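Local coordinates for protein carbamate kinase (Aeropyrum pernix, PDB 2E9Y) that probably catalyses the reversible phosphate transfer between ATP and carbamate that gives ADP and carbamoyl phosphate, as carbamate kinases do, at residues A[40-44]-A[45-49]; A[295-298]-A[299-302]. All coordinates share one frame; numbering follows the deposited sequence.

Contact 1 (A[40-44]-A[45-49]); sequences ADVLA and DGWRS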
# COMPACT_ATOMS: atom_id res chain seq x y z
N ALA A 40 -8.06 5.88 -19.98
CA ALA A 40 -9.25 6.73 -19.96
C ALA A 40 -10.02 6.55 -21.26
O ALA A 40 -11.25 6.59 -21.27
CB ALA A 40 -8.84 8.19 -19.79
N ASP A 41 -9.30 6.35 -22.36
CA ASP A 41 -9.94 6.15 -23.65
C ASP A 41 -10.76 4.86 -23.58
O ASP A 41 -11.92 4.83 -23.99
CB ASP A 41 -8.89 6.05 -24.77
CG ASP A 41 -8.15 7.36 -25.00
OD1 ASP A 41 -8.75 8.42 -24.75
OD2 ASP A 41 -6.99 7.32 -25.44
N VAL A 42 -10.14 3.81 -23.06
CA VAL A 42 -10.80 2.52 -22.93
C VAL A 42 -12.09 2.61 -22.11
O VAL A 42 -13.10 2.01 -22.47
CB VAL A 42 -9.85 1.49 -22.28
CG1 VAL A 42 -10.61 0.22 -21.94
CG2 VAL A 42 -8.71 1.18 -23.23
N LEU A 43 -12.04 3.36 -21.01
CA LEU A 43 -13.22 3.54 -20.17
C LEU A 43 -14.28 4.33 -20.93
O LEU A 43 -15.48 4.13 -20.73
CB LEU A 43 -12.85 4.30 -18.88
CG LEU A 43 -12.27 3.50 -17.71
CD1 LEU A 43 -11.09 2.66 -18.17
CD2 LEU A 43 -11.85 4.46 -16.61
N ALA A 44 -13.83 5.22 -21.80
CA ALA A 44 -14.74 6.02 -22.61
C ALA A 44 -15.53 5.10 -23.54
O ALA A 44 -16.70 5.35 -23.81
CB ALA A 44 -13.96 7.05 -23.42
N ASP A 45 -14.88 4.04 -24.02
CA ASP A 45 -15.54 3.11 -24.92
C ASP A 45 -16.53 2.19 -24.21
O ASP A 45 -17.10 1.28 -24.84
CB ASP A 45 -14.50 2.28 -25.68
CG ASP A 45 -13.65 3.13 -26.62
OD1 ASP A 45 -14.20 4.08 -27.21
OD2 ASP A 45 -12.45 2.84 -26.76
N GLY A 46 -16.74 2.41 -22.92
CA GLY A 46 -17.70 1.62 -22.17
C GLY A 46 -17.22 0.46 -21.31
O GLY A 46 -18.03 -0.19 -20.64
N TRP A 47 -15.92 0.18 -21.32
CA TRP A 47 -15.38 -0.93 -20.54
C TRP A 47 -15.23 -0.64 -19.05
O TRP A 47 -14.97 0.49 -18.64
CB TRP A 47 -14.00 -1.35 -21.06
CG TRP A 47 -14.00 -2.13 -22.33
CD1 TRP A 47 -13.81 -1.65 -23.59
CD2 TRP A 47 -14.16 -3.55 -22.46
NE1 TRP A 47 -13.85 -2.68 -24.50
CE2 TRP A 47 -14.06 -3.86 -23.84
CE3 TRP A 47 -14.39 -4.59 -21.55
CZ2 TRP A 47 -14.18 -5.16 -24.32
CZ3 TRP A 47 -14.50 -5.89 -22.03
CH2 TRP A 47 -14.40 -6.17 -23.41
N ARG A 48 -15.42 -1.68 -18.24
CA ARG A 48 -15.21 -1.60 -16.80
C ARG A 48 -13.89 -2.37 -16.71
O ARG A 48 -13.69 -3.32 -17.47
CB ARG A 48 -16.31 -2.31 -16.01
CG ARG A 48 -17.65 -1.58 -16.02
CD ARG A 48 -18.62 -2.16 -14.99
NE ARG A 48 -18.35 -1.71 -13.62
CZ ARG A 48 -18.53 -0.46 -13.19
NH1 ARG A 48 -18.98 0.47 -14.01
NH2 ARG A 48 -18.26 -0.15 -11.92
N SER A 49 -13.00 -1.97 -15.81
CA SER A 49 -11.73 -2.67 -15.75
C SER A 49 -11.11 -2.87 -14.39
O SER A 49 -11.44 -2.18 -13.42
CB SER A 49 -10.71 -1.93 -16.62
OG SER A 49 -10.46 -0.64 -16.09
O HOH W 1 -16.53 2.79 -18.56
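Asp41 meets Asp45 through the backbone: Asp45 N donates to Asp41 O over 3.1 Å, lying in the carbonyl plane at a C=O...N angle of 157°, the last regular bond of helix 25-44. The bond uses the backbone oxygen alone; the Asp41 carboxylate is held by a salt bridge with Arg104. Val42 O receives a second, weak bond from the same Asp45 N, also 3.1 Å away. The Val42 side chain turns CG1 away from its own backbone N (chi1 170°), and this methyl packs 3.8 Å from Trp47 CB. The indole presents an edge to the same residue, with Val42 O near the ring plane, 3.9 Å from Trp47 CD1. Leu43 O is gripped twice. Gly46 N donates to it at 3.1 Å from well above the carbonyl plane, and a water donates to both Leu43 O and Trp47 O, 2.8 Å from each. Further out, Leu43 CD1 reaches Ser49 OG at 4.0 Å, an apolar approach to a hydroxyl whose hydrogen-bond partner is Pro187 O. Ala44 ends the helix, and Gly46, with phi at 99°, reverses the chain. Its positive phi, a backbone conformation that glycine readily adopts, and the two bonds back into the last turn define a Schellman motif. The chemistry thus implies a helix end closed by backbone bonds and one bridging water. The negative charges of Asp41 and Asp45 sit where a helix dipole would be expected to disfavour them, and their salt bridges to Arg104 and Arg302, respectively, probably offset that cost.

Contact 2 (A[295-298]-A[299-302]); sequences IGSL and EEAR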
# COMPACT_ATOMS: atom_id res chain seq x y z
N ILE A 295 -3.35 -10.10 -26.63
CA ILE A 295 -2.04 -9.59 -26.25
C ILE A 295 -1.65 -8.53 -27.27
O ILE A 295 -1.58 -8.81 -28.47
CB ILE A 295 -0.99 -10.71 -26.25
CG1 ILE A 295 -1.36 -11.78 -25.22
CG2 ILE A 295 0.39 -10.13 -25.94
CD1 ILE A 295 -0.51 -13.03 -25.29
N GLY A 296 -1.42 -7.31 -26.79
CA GLY A 296 -1.06 -6.24 -27.71
C GLY A 296 -0.22 -5.14 -27.11
O GLY A 296 0.27 -5.25 -25.99
N SER A 297 -0.09 -4.06 -27.86
CA SER A 297 0.69 -2.89 -27.47
C SER A 297 -0.10 -1.91 -26.61
O SER A 297 -1.29 -1.69 -26.84
CB SER A 297 1.20 -2.18 -28.73
OG SER A 297 1.93 -1.01 -28.41
N LEU A 298 0.56 -1.32 -25.61
CA LEU A 298 -0.09 -0.35 -24.74
C LEU A 298 -0.58 0.81 -25.59
O LEU A 298 -1.68 1.32 -25.39
CB LEU A 298 0.91 0.18 -23.69
CG LEU A 298 0.48 1.40 -22.86
CD1 LEU A 298 -0.77 1.08 -22.05
CD2 LEU A 298 1.62 1.81 -21.93
N GLU A 299 0.24 1.21 -26.56
CA GLU A 299 -0.11 2.31 -27.45
C GLU A 299 -1.42 2.05 -28.20
O GLU A 299 -2.24 2.95 -28.35
CB GLU A 299 1.01 2.56 -28.45
CG GLU A 299 2.40 2.73 -27.84
CD GLU A 299 2.45 3.84 -26.81
OE1 GLU A 299 2.07 4.99 -27.14
OE2 GLU A 299 2.88 3.58 -25.66
N GLU A 300 -1.61 0.82 -28.67
CA GLU A 300 -2.81 0.47 -29.43
C GLU A 300 -3.94 -0.10 -28.57
O GLU A 300 -4.90 -0.65 -29.09
CB GLU A 300 -2.45 -0.56 -30.52
CG GLU A 300 -1.18 -0.24 -31.30
CD GLU A 300 -0.95 -1.18 -32.48
OE1 GLU A 300 -0.97 -2.41 -32.28
OE2 GLU A 300 -0.75 -0.68 -33.60
N ALA A 301 -3.81 0.04 -27.25
CA ALA A 301 -4.81 -0.48 -26.31
C ALA A 301 -6.27 -0.30 -26.73
O ALA A 301 -7.05 -1.25 -26.67
CB ALA A 301 -4.59 0.13 -24.93
N ARG A 302 -6.63 0.90 -27.15
CA ARG A 302 -8.01 1.17 -27.55
C ARG A 302 -8.49 0.18 -28.59
O ARG A 302 -9.61 -0.34 -28.51
CB ARG A 302 -8.14 2.60 -28.08
CG ARG A 302 -9.56 3.12 -28.10
CD ARG A 302 -9.61 4.63 -28.30
NE ARG A 302 -10.90 5.19 -27.89
CZ ARG A 302 -11.17 6.48 -27.86
NH1 ARG A 302 -10.25 7.37 -28.21
NH2 ARG A 302 -12.36 6.90 -27.45
O HOH W 2 -1.16 -4.28 -30.48
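With chi1 at 178°, Ser297 carries OG beside its own carbonyl carbon and toward Glu299, whose N donates to OG over 3.3 Å. This weak bond, from a residue two positions on, has the pattern of an ST turn. In Glu300 a chi1 of -45° sets CG 4.0 Å from Ser297 CB, and the extended chain beyond CG carries OE1 on to a water. That water donates to Glu300 OE1 at 2.6 Å and accepts from Ser297 N at 2.8 Å, tying the last strand residue to the N-cap residue of the helix. The main chain turns here: Ala301 N donates to Leu298 O at 3.1 Å with an N-H...O angle of 157°, closing a type I beta turn from Leu298 to Ala301, while Glu300 N makes only a weak bond to Ser297 O. The turn converts strand 293-297, parallel to strand 231-236 in the alpha/beta core of the amino acid kinase fold, directly into helix 301-305. Leu298 and Ala301 both pack on Leu235 of strand 231-236 and on Ile38 of helix 25-44, and Leu298 also touches Asn14 and Ala15 of helix 13-16.

Contact 1 is a helix-to-strand turn and contact 2 a strand-to-helix turn, their centres about 13 Å apart, and both feed the same sheet, in which strands 48-52, 6-10, 231-236 and 293-297 pair in parallel in that order. They touch directly through Arg302: its NE lies 3.0 Å from Asp45 OD2 in a salt bridge and 3.8 Å from Asp41 CB in packing, while its long ion pair to the Asp41 carboxylate is weak. Leu305 of helix 301-305 also packs on Val42 and Trp47. The two turns thus lie against each other where the end of helix 25-44 meets helix 301-305.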